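Local coordinates for protein cytochrome c (Hydrogenophilus thermoluteolus, PDB 2D0S) that probably carries electrons as a small cytochrome c, its covalently bound heme c held between two axial ligands within a compact helical fold, at residues V21-Y25 with K26-K30; P61-E65 with A66-K70; E69-V72 with R73-T77. All blocks are in the same frame, centred on the assembly; numbering follows the deposited sequence.

Read from the N terminus, the chain passes the heme-attachment segment and reaches contact 1, where the loop 21-25 turns beside the heme into helix 25-31. Contact 2 comes later in series: the loop after helix 37-46 enters the C-terminal helix 65-75, and its centre lies about 19 Å from that of contact 1, on the opposite side of the chain's centre. Contact 3 starts where contact 2 ends, sharing Glu69 and Lys70, and follows the same helix toward its C-terminal end. There Val75 packs on Tyr25 and Val28, tying contact 3 back to contact 1. All three are local, none closing a long loop.

Contact 1 (V21-Y25 with K26-K30); sequences VGPSY and KDVAK. With HEC (heme c), chain B.
Helix 25-31, in the wall of the heme pocket, is capped at its N terminus by Ser24, the N-cap residue, whose OG accepts from Asp27 N at 3.0 Å (N-H...O angle 150°). With chi1 at 84°, OG sits between its own backbone N and carbonyl carbon, from where it reaches forward to that amide. The carbonyl O of Ser24 takes Val28 N at 3.1 Å, and Tyr25 O takes Ala29 N at 2.9 Å in a nearly straight bond. A water also bridges Ser24 and Asp27, accepting from Ser24 N at 3.1 Å and donating to Asp27 OD1 at 2.7 Å. With an alanine here in place of Ser24, the hydroxyl gone, the Asp27 amide would probably be left with no more than its weak bond to Ser24 O. Pro23 and Val28 pack obliquely, Pro23 CG 3.8 Å from Val28 CG2. Both also reach the cofactor: Pro23 CD lies 3.7 Å from C3D of the heme, while Val28 CG1 meets the heme methyl CMA at 3.9 Å. Pro23 O accepts a hydrogen bond from ND1 of His14, the axial ligand, whose ring the Tyr25 ring meets at a shallow angle. The same short turn thus satisfies the amides of Asp27, Val28 and Ala29 and, through Pro23 O, probably helps to fix the rotation of the iron-bound histidine and makes its imidazole more electron-rich.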
loop_
_atom_site.group_PDB
_atom_site.type_symbol
_atom_site.label_atom_id
_atom_site.label_comp_id
_atom_site.label_asym_id
_atom_site.label_seq_id
_atom_site.Cartn_x
_atom_site.Cartn_y
_atom_site.Cartn_z
ATOM N N VAL A 21 7.955 -7.037 5.782
ATOM C CA VAL A 21 8.568 -5.734 5.996
ATOM C C VAL A 21 7.511 -4.604 6.320
ATOM O O VAL A 21 7.746 -3.729 7.198
ATOM C CB VAL A 21 9.396 -5.334 4.800
ATOM C CG1 VAL A 21 10.358 -4.253 5.172
ATOM C CG2 VAL A 21 10.141 -6.563 4.254
ATOM N N GLY A 22 6.436 -4.535 5.524
ATOM C CA GLY A 22 5.456 -3.473 5.698
ATOM C C GLY A 22 4.250 -4.063 6.352
ATOM O O GLY A 22 4.157 -5.334 6.514
ATOM N N PRO A 23 3.281 -3.202 6.710
ATOM C CA PRO A 23 2.083 -3.712 7.372
ATOM C C PRO A 23 1.275 -4.623 6.438
ATOM O O PRO A 23 1.295 -4.459 5.189
ATOM C CB PRO A 23 1.301 -2.428 7.720
ATOM C CG PRO A 23 1.782 -1.419 6.711
ATOM C CD PRO A 23 3.262 -1.733 6.598
ATOM N N SER A 24 0.475 -5.470 7.075
ATOM C CA SER A 24 -0.452 -6.304 6.342
ATOM C C SER A 24 -1.461 -5.331 5.740
ATOM O O SER A 24 -1.709 -4.253 6.296
ATOM C CB SER A 24 -1.144 -7.297 7.303
ATOM O OG SER A 24 -2.260 -6.739 7.957
ATOM N N TYR A 25 -2.073 -5.745 4.632
ATOM C CA TYR A 25 -3.090 -4.956 3.969
ATOM C C TYR A 25 -4.345 -4.912 4.828
ATOM O O TYR A 25 -5.053 -3.952 4.800
ATOM C CB TYR A 25 -3.414 -5.540 2.601
ATOM C CG TYR A 25 -2.346 -5.250 1.575
ATOM C CD1 TYR A 25 -2.014 -6.191 0.623
ATOM C CD2 TYR A 25 -1.620 -4.057 1.611
ATOM C CE1 TYR A 25 -1.022 -5.960 -0.284
ATOM C CE2 TYR A 25 -0.673 -3.773 0.645
ATOM C CZ TYR A 25 -0.389 -4.742 -0.297
ATOM O OH TYR A 25 0.572 -4.542 -1.236
ATOM N N LYS A 26 -4.586 -5.947 5.620
ATOM C CA LYS A 26 -5.744 -5.955 6.526
ATOM C C LYS A 26 -5.600 -4.903 7.645
ATOM O O LYS A 26 -6.566 -4.264 8.010
ATOM C CB LYS A 26 -5.962 -7.355 7.131
ATOM C CG LYS A 26 -6.777 -8.327 6.278
ATOM C CD LYS A 26 -7.084 -9.607 7.108
ATOM C CE LYS A 26 -8.179 -10.489 6.477
ATOM N NZ LYS A 26 -9.556 -9.881 6.566
ATOM N N ASP A 27 -4.360 -4.670 8.089
ATOM C CA ASP A 27 -4.079 -3.610 9.098
ATOM C C ASP A 27 -4.200 -2.215 8.465
ATOM O O ASP A 27 -4.660 -1.256 9.121
ATOM C CB ASP A 27 -2.651 -3.757 9.670
ATOM C CG ASP A 27 -2.594 -4.602 10.955
ATOM O OD1 ASP A 27 -1.484 -4.678 11.539
ATOM O OD2 ASP A 27 -3.623 -5.215 11.363
ATOM N N VAL A 28 -3.840 -2.131 7.179
ATOM C CA VAL A 28 -3.961 -0.855 6.461
ATOM C C VAL A 28 -5.453 -0.551 6.340
ATOM O O VAL A 28 -5.873 0.526 6.717
ATOM C CB VAL A 28 -3.268 -0.835 5.065
ATOM C CG1 VAL A 28 -3.697 0.481 4.241
ATOM C CG2 VAL A 28 -1.707 -0.889 5.226
ATOM N N ALA A 29 -6.251 -1.527 5.887
ATOM C CA ALA A 29 -7.712 -1.359 5.812
ATOM C C ALA A 29 -8.352 -0.987 7.183
ATOM O O ALA A 29 -9.353 -0.283 7.229
ATOM C CB ALA A 29 -8.345 -2.610 5.271
ATOM N N LYS A 30 -7.785 -1.493 8.288
ATOM C CA LYS A 30 -8.287 -1.191 9.643
ATOM C C LYS A 30 -7.925 0.233 10.101
ATOM O O LYS A 30 -8.658 0.873 10.837
ATOM C CB LYS A 30 -7.752 -2.215 10.651
ATOM C CG LYS A 30 -8.605 -3.463 10.736
ATOM C CD LYS A 30 -7.860 -4.624 11.465
ATOM C CE LYS A 30 -8.456 -5.961 11.074
ATOM N NZ LYS A 30 -7.700 -7.102 11.752
HETATM FE FE HEC B . 4.324 -0.454 1.060
HETATM C CHA HEC B . 3.556 1.183 3.980
HETATM C CHB HEC B . 1.186 -0.010 -0.103
HETATM C CHC HEC B . 5.360 -1.586 -1.994
HETATM C CHD HEC B . 7.354 -1.430 2.442
HETATM N NA HEC B . 2.712 0.379 1.779
HETATM C C1A HEC B . 2.574 1.015 3.026
HETATM C C2A HEC B . 1.220 1.505 3.145
HETATM C C3A HEC B . 0.538 1.141 2.038
HETATM C C4A HEC B . 1.471 0.448 1.150
HETATM C CMA HEC B . -0.955 1.453 1.707
HETATM C CAA HEC B . 0.657 2.256 4.390
HETATM C CBA HEC B . 1.047 3.725 4.235
HETATM C CGA HEC B . 0.842 4.498 5.508
HETATM O O1A HEC B . 0.121 4.021 6.413
HETATM O O2A HEC B . 1.375 5.618 5.594
HETATM N NB HEC B . 3.466 -0.731 -0.722
HETATM C C1B HEC B . 2.141 -0.465 -1.001
HETATM C C2B HEC B . 1.935 -0.656 -2.412
HETATM C C3B HEC B . 3.082 -1.119 -2.939
HETATM C C4B HEC B . 4.074 -1.122 -1.884
HETATM C CMB HEC B . 0.547 -0.531 -3.075
HETATM C CAB HEC B . 3.372 -1.587 -4.406
HETATM C CBB HEC B . 3.031 -0.486 -5.438
HETATM N NC HEC B . 5.997 -1.341 0.387
HETATM C C1C HEC B . 6.224 -1.750 -0.934
HETATM C C2C HEC B . 7.493 -2.436 -1.003
HETATM C C3C HEC B . 8.127 -2.209 0.189
HETATM C C4C HEC B . 7.141 -1.647 1.092
HETATM C CMC HEC B . 8.139 -2.787 -2.361
HETATM C CAC HEC B . 9.518 -2.717 0.733
HETATM C CBC HEC B . 10.684 -2.843 -0.255
HETATM N ND HEC B . 5.348 -0.127 2.956
HETATM C C1D HEC B . 6.612 -0.603 3.255
HETATM C C2D HEC B . 6.966 -0.182 4.589
HETATM C C3D HEC B . 5.766 0.596 5.069
HETATM C C4D HEC B . 4.808 0.573 3.992
HETATM C CMD HEC B . 8.287 -0.472 5.320
HETATM C CAD HEC B . 5.598 1.349 6.381
HETATM C CBD HEC B . 5.953 2.796 6.096
HETATM C CGD HEC B . 5.769 3.567 7.392
HETATM O O1D HEC B . 6.104 2.983 8.447
HETATM O O2D HEC B . 5.287 4.752 7.363
HETATM O O HOH W 1 0.616 -5.649 10.195
#

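Contact 2 (P61-E65 with A66-K70); sequences PQVAE and ADIEK
The chain runs extended through Val63 and Ala64 and then coils into helix 65-75, with Ala64, at the N-cap position, using its carbonyl O twice: Ile68 N donates to it at 2.9 Å, close to straight and in the carbonyl plane, while Asp67 N makes a weak, bent bond. Glu69 N continues the ladder to Glu65 O at 2.9 Å. The methyl of Ala64 has no acceptor to offer the helix start, yet the Asp67 carboxylate comes near it, OD2 standing 4.0 Å from Ala64 CB. Asp67 CG lies anti to the carbonyl carbon (chi1 -71°), which lets OD2 accept from a water at 2.8 Å, which in turn accepts from Ala64 N at 3.0 Å. The side chain therefore reaches the residue before the helix through one water. The CG1 branch of Val63 meets CG1 of Ile68 at 3.8 Å, the two side chains crossing at about a right angle, and also comes near Asp67 CB. Beyond these residues, Val63 and Asp67 touch Lys8, Ile68 packs on Val44, and Glu65 forms a salt bridge with Lys45. This is a helix N-terminus with a water-mediated link from Asp67 to the N-cap residue, at the entry to the C-terminal helix of the cytochrome c fold.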
loop_
_atom_site.group_PDB
_atom_site.type_symbol
_atom_site.label_atom_id
_atom_site.label_comp_id
_atom_site.label_asym_id
_atom_site.label_seq_id
_atom_site.Cartn_x
_atom_site.Cartn_y
_atom_site.Cartn_z
ATOM N N PRO A 61 8.560 5.764 -8.478
ATOM C CA PRO A 61 8.567 6.788 -9.515
ATOM C C PRO A 61 8.150 6.274 -10.900
ATOM O O PRO A 61 7.716 7.053 -11.738
ATOM C CB PRO A 61 10.038 7.265 -9.527
ATOM C CG PRO A 61 10.782 6.127 -9.126
ATOM C CD PRO A 61 9.923 5.484 -8.014
ATOM N N GLN A 62 8.138 4.974 -11.092
ATOM C CA GLN A 62 7.791 4.447 -12.422
ATOM C C GLN A 62 6.485 3.649 -12.504
ATOM O O GLN A 62 6.195 3.044 -13.531
ATOM C CB GLN A 62 8.953 3.660 -13.008
ATOM C CG GLN A 62 10.194 4.502 -13.171
ATOM C CD GLN A 62 11.392 3.697 -13.629
ATOM O OE1 GLN A 62 12.068 3.028 -12.818
ATOM N NE2 GLN A 62 11.656 3.727 -14.942
ATOM N N VAL A 63 5.680 3.696 -11.454
ATOM C CA VAL A 63 4.394 2.975 -11.451
ATOM C C VAL A 63 3.341 4.029 -11.602
ATOM O O VAL A 63 3.434 5.088 -10.966
ATOM C CB VAL A 63 4.187 2.133 -10.118
ATOM C CG1 VAL A 63 2.801 1.373 -10.109
ATOM C CG2 VAL A 63 5.330 1.152 -9.939
ATOM N N ALA A 64 2.439 3.829 -12.563
ATOM C CA ALA A 64 1.452 4.840 -12.884
ATOM C C ALA A 64 0.628 5.083 -11.651
ATOM O O ALA A 64 0.171 4.124 -10.968
ATOM C CB ALA A 64 0.534 4.403 -14.090
ATOM N N GLU A 65 0.439 6.356 -11.355
ATOM C CA GLU A 65 -0.437 6.780 -10.306
ATOM C C GLU A 65 -1.871 6.178 -10.408
ATOM O O GLU A 65 -2.473 5.793 -9.388
ATOM C CB GLU A 65 -0.431 8.304 -10.267
ATOM C CG GLU A 65 -1.510 8.910 -9.417
ATOM C CD GLU A 65 -1.268 10.390 -9.159
ATOM O OE1 GLU A 65 -2.242 11.177 -9.273
ATOM O OE2 GLU A 65 -0.091 10.754 -8.891
ATOM N N ALA A 66 -2.339 5.939 -11.635
ATOM C CA ALA A 66 -3.624 5.261 -11.842
ATOM C C ALA A 66 -3.596 3.844 -11.326
ATOM O O ALA A 66 -4.593 3.351 -10.799
ATOM C CB ALA A 66 -3.974 5.273 -13.292
ATOM N N ASP A 67 -2.457 3.171 -11.482
ATOM C CA ASP A 67 -2.324 1.812 -10.984
ATOM C C ASP A 67 -2.219 1.786 -9.510
ATOM O O ASP A 67 -2.873 0.967 -8.866
ATOM C CB ASP A 67 -1.117 1.134 -11.567
ATOM C CG ASP A 67 -1.297 0.814 -13.041
ATOM O OD1 ASP A 67 -2.438 0.873 -13.531
ATOM O OD2 ASP A 67 -0.296 0.464 -13.681
ATOM N N ILE A 68 -1.415 2.695 -8.951
ATOM C CA ILE A 68 -1.301 2.776 -7.518
ATOM C C ILE A 68 -2.694 2.972 -6.889
ATOM O O ILE A 68 -3.056 2.278 -5.948
ATOM C CB ILE A 68 -0.364 3.919 -7.072
ATOM C CG1 ILE A 68 1.062 3.625 -7.524
ATOM C CG2 ILE A 68 -0.425 4.056 -5.566
ATOM C CD1 ILE A 68 2.024 4.788 -7.306
ATOM N N GLU A 69 -3.479 3.909 -7.417
ATOM C CA GLU A 69 -4.802 4.171 -6.825
ATOM C C GLU A 69 -5.730 2.944 -6.874
ATOM O O GLU A 69 -6.401 2.636 -5.915
ATOM C CB GLU A 69 -5.462 5.366 -7.490
ATOM C CG GLU A 69 -6.803 5.767 -6.879
ATOM C CD GLU A 69 -7.523 6.791 -7.732
ATOM O OE1 GLU A 69 -8.737 6.922 -7.604
ATOM O OE2 GLU A 69 -6.875 7.390 -8.586
ATOM N N LYS A 70 -5.753 2.257 -8.000
ATOM C CA LYS A 70 -6.400 0.953 -8.100
ATOM C C LYS A 70 -5.993 -0.021 -6.944
ATOM O O LYS A 70 -6.843 -0.673 -6.347
ATOM C CB LYS A 70 -6.047 0.334 -9.456
ATOM C CG LYS A 70 -7.074 -0.585 -10.050
ATOM C CD LYS A 70 -6.997 -0.533 -11.644
ATOM C CE LYS A 70 -7.888 -1.605 -12.322
ATOM N NZ LYS A 70 -8.249 -2.790 -11.416
HETATM O O HOH W 2 2.411 1.248 -14.007
#

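Contact 3 (E69-V72 with R73-T77); sequences EKIV and RWVLT
Arg73 lays its extended side chain alongside that of Glu69, one turn back on helix 65-75, the C-terminal helix of the cytochrome c fold, in an i to i+4 salt bridge. Both chains point the same way, and Arg73 grips a single oxygen side-on with two nitrogens: Glu69 OE1 accepts from Arg73 NE at 3.0 Å and from Arg73 NH2 at 3.2 Å. It lies at the guanidinium edge, in that group's plane. The match is less exact on the acid's side, for the two planes are 59° apart; NE uses the anti lone pair of OE1, while NH2 arrives 34° out of the carboxylate plane. In the backbone of the same two residues, Arg73 N donates to Glu69 O at 2.9 Å. Val37 of helix 37-46 touches both side chains.

A different face of the helix is apolar. Ile71 CG2 lies 4.2 Å from Val75 CG2 and 4.4 Å from Trp74 CE3, and Ile71 itself reaches the heme. The packing of Ile71 on Leu4 and Ala5 joins the N- and C-terminal helices, a pairing common to cytochromes c. A chi1 of 164° sets the indole of Trp74 beside its own carbonyl carbon, with Ile71 O at the ring edge, near its plane, by CE3. Near the C-terminal end of the helix, Trp74 O holds two donors from one residue, Thr77 N at 3.0 Å and Thr77 OG1 at 2.8 Å.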
loop_
_atom_site.group_PDB
_atom_site.type_symbol
_atom_site.label_atom_id
_atom_site.label_comp_id
_atom_site.label_asym_id
_atom_site.label_seq_id
_atom_site.Cartn_x
_atom_site.Cartn_y
_atom_site.Cartn_z
ATOM N N GLU A 69 -3.479 3.909 -7.417
ATOM C CA GLU A 69 -4.802 4.171 -6.825
ATOM C C GLU A 69 -5.730 2.944 -6.874
ATOM O O GLU A 69 -6.401 2.636 -5.915
ATOM C CB GLU A 69 -5.462 5.366 -7.490
ATOM C CG GLU A 69 -6.803 5.767 -6.879
ATOM C CD GLU A 69 -7.523 6.791 -7.732
ATOM O OE1 GLU A 69 -8.737 6.922 -7.604
ATOM O OE2 GLU A 69 -6.875 7.390 -8.586
ATOM N N LYS A 70 -5.753 2.257 -8.000
ATOM C CA LYS A 70 -6.400 0.953 -8.100
ATOM C C LYS A 70 -5.993 -0.021 -6.944
ATOM O O LYS A 70 -6.843 -0.673 -6.347
ATOM C CB LYS A 70 -6.047 0.334 -9.456
ATOM C CG LYS A 70 -7.074 -0.585 -10.050
ATOM C CD LYS A 70 -6.997 -0.533 -11.644
ATOM C CE LYS A 70 -7.888 -1.605 -12.322
ATOM N NZ LYS A 70 -8.249 -2.790 -11.416
ATOM N N ILE A 71 -4.696 -0.168 -6.683
ATOM C CA ILE A 71 -4.254 -1.139 -5.678
ATOM C C ILE A 71 -4.749 -0.645 -4.320
ATOM O O ILE A 71 -5.399 -1.379 -3.581
ATOM C CB ILE A 71 -2.741 -1.318 -5.680
ATOM C CG1 ILE A 71 -2.264 -1.936 -7.026
ATOM C CG2 ILE A 71 -2.278 -2.177 -4.410
ATOM C CD1 ILE A 71 -0.686 -1.697 -7.323
ATOM N N VAL A 72 -4.623 0.655 -4.094
ATOM C CA VAL A 72 -4.985 1.210 -2.820
ATOM C C VAL A 72 -6.485 1.079 -2.515
ATOM O O VAL A 72 -6.877 0.665 -1.409
ATOM C CB VAL A 72 -4.487 2.649 -2.645
ATOM C CG1 VAL A 72 -5.239 3.325 -1.519
ATOM C CG2 VAL A 72 -2.922 2.664 -2.347
ATOM N N ARG A 73 -7.335 1.311 -3.507
ATOM C CA ARG A 73 -8.777 1.170 -3.249
ATOM C C ARG A 73 -9.123 -0.282 -2.961
ATOM O O ARG A 73 -9.984 -0.565 -2.146
ATOM C CB ARG A 73 -9.617 1.754 -4.394
ATOM C CG ARG A 73 -9.495 3.250 -4.505
ATOM C CD ARG A 73 -10.522 3.874 -5.544
ATOM N NE ARG A 73 -10.315 5.316 -5.693
ATOM C CZ ARG A 73 -10.857 6.240 -4.894
ATOM N NH1 ARG A 73 -11.685 5.878 -3.943
ATOM N NH2 ARG A 73 -10.613 7.535 -5.089
ATOM N N TRP A 74 -8.389 -1.208 -3.577
ATOM C CA TRP A 74 -8.604 -2.621 -3.322
ATOM C C TRP A 74 -8.141 -3.030 -1.894
ATOM O O TRP A 74 -8.872 -3.677 -1.176
ATOM C CB TRP A 74 -7.932 -3.479 -4.397
ATOM C CG TRP A 74 -7.806 -4.892 -3.994
ATOM C CD1 TRP A 74 -8.811 -5.803 -3.886
ATOM C CD2 TRP A 74 -6.617 -5.542 -3.491
ATOM N NE1 TRP A 74 -8.319 -6.996 -3.423
ATOM C CE2 TRP A 74 -6.973 -6.856 -3.161
ATOM C CE3 TRP A 74 -5.300 -5.126 -3.281
ATOM C CZ2 TRP A 74 -6.072 -7.747 -2.613
ATOM C CZ3 TRP A 74 -4.411 -5.995 -2.775
ATOM C CH2 TRP A 74 -4.777 -7.317 -2.467
ATOM N N VAL A 75 -6.908 -2.675 -1.519
ATOM C CA VAL A 75 -6.444 -2.847 -0.141
ATOM C C VAL A 75 -7.523 -2.461 0.867
ATOM O O VAL A 75 -7.769 -3.188 1.854
ATOM C CB VAL A 75 -5.176 -2.033 0.128
ATOM C CG1 VAL A 75 -4.877 -1.952 1.658
ATOM C CG2 VAL A 75 -4.005 -2.667 -0.596
ATOM N N LEU A 76 -8.214 -1.351 0.624
ATOM C CA LEU A 76 -9.105 -0.834 1.653
ATOM C C LEU A 76 -10.400 -1.640 1.808
ATOM O O LEU A 76 -11.142 -1.461 2.780
ATOM C CB LEU A 76 -9.416 0.642 1.458
ATOM C CG LEU A 76 -8.317 1.680 1.576
ATOM C CD1 LEU A 76 -8.869 3.034 1.184
ATOM C CD2 LEU A 76 -7.681 1.733 2.950
ATOM N N THR A 77 -10.696 -2.492 0.842
ATOM C CA THR A 77 -11.891 -3.344 0.927
ATOM C C THR A 77 -11.659 -4.662 1.691
ATOM O O THR A 77 -12.600 -5.400 1.915
ATOM C CB THR A 77 -12.438 -3.696 -0.485
ATOM O OG1 THR A 77 -11.526 -4.596 -1.129
ATOM C CG2 THR A 77 -12.591 -2.446 -1.329
#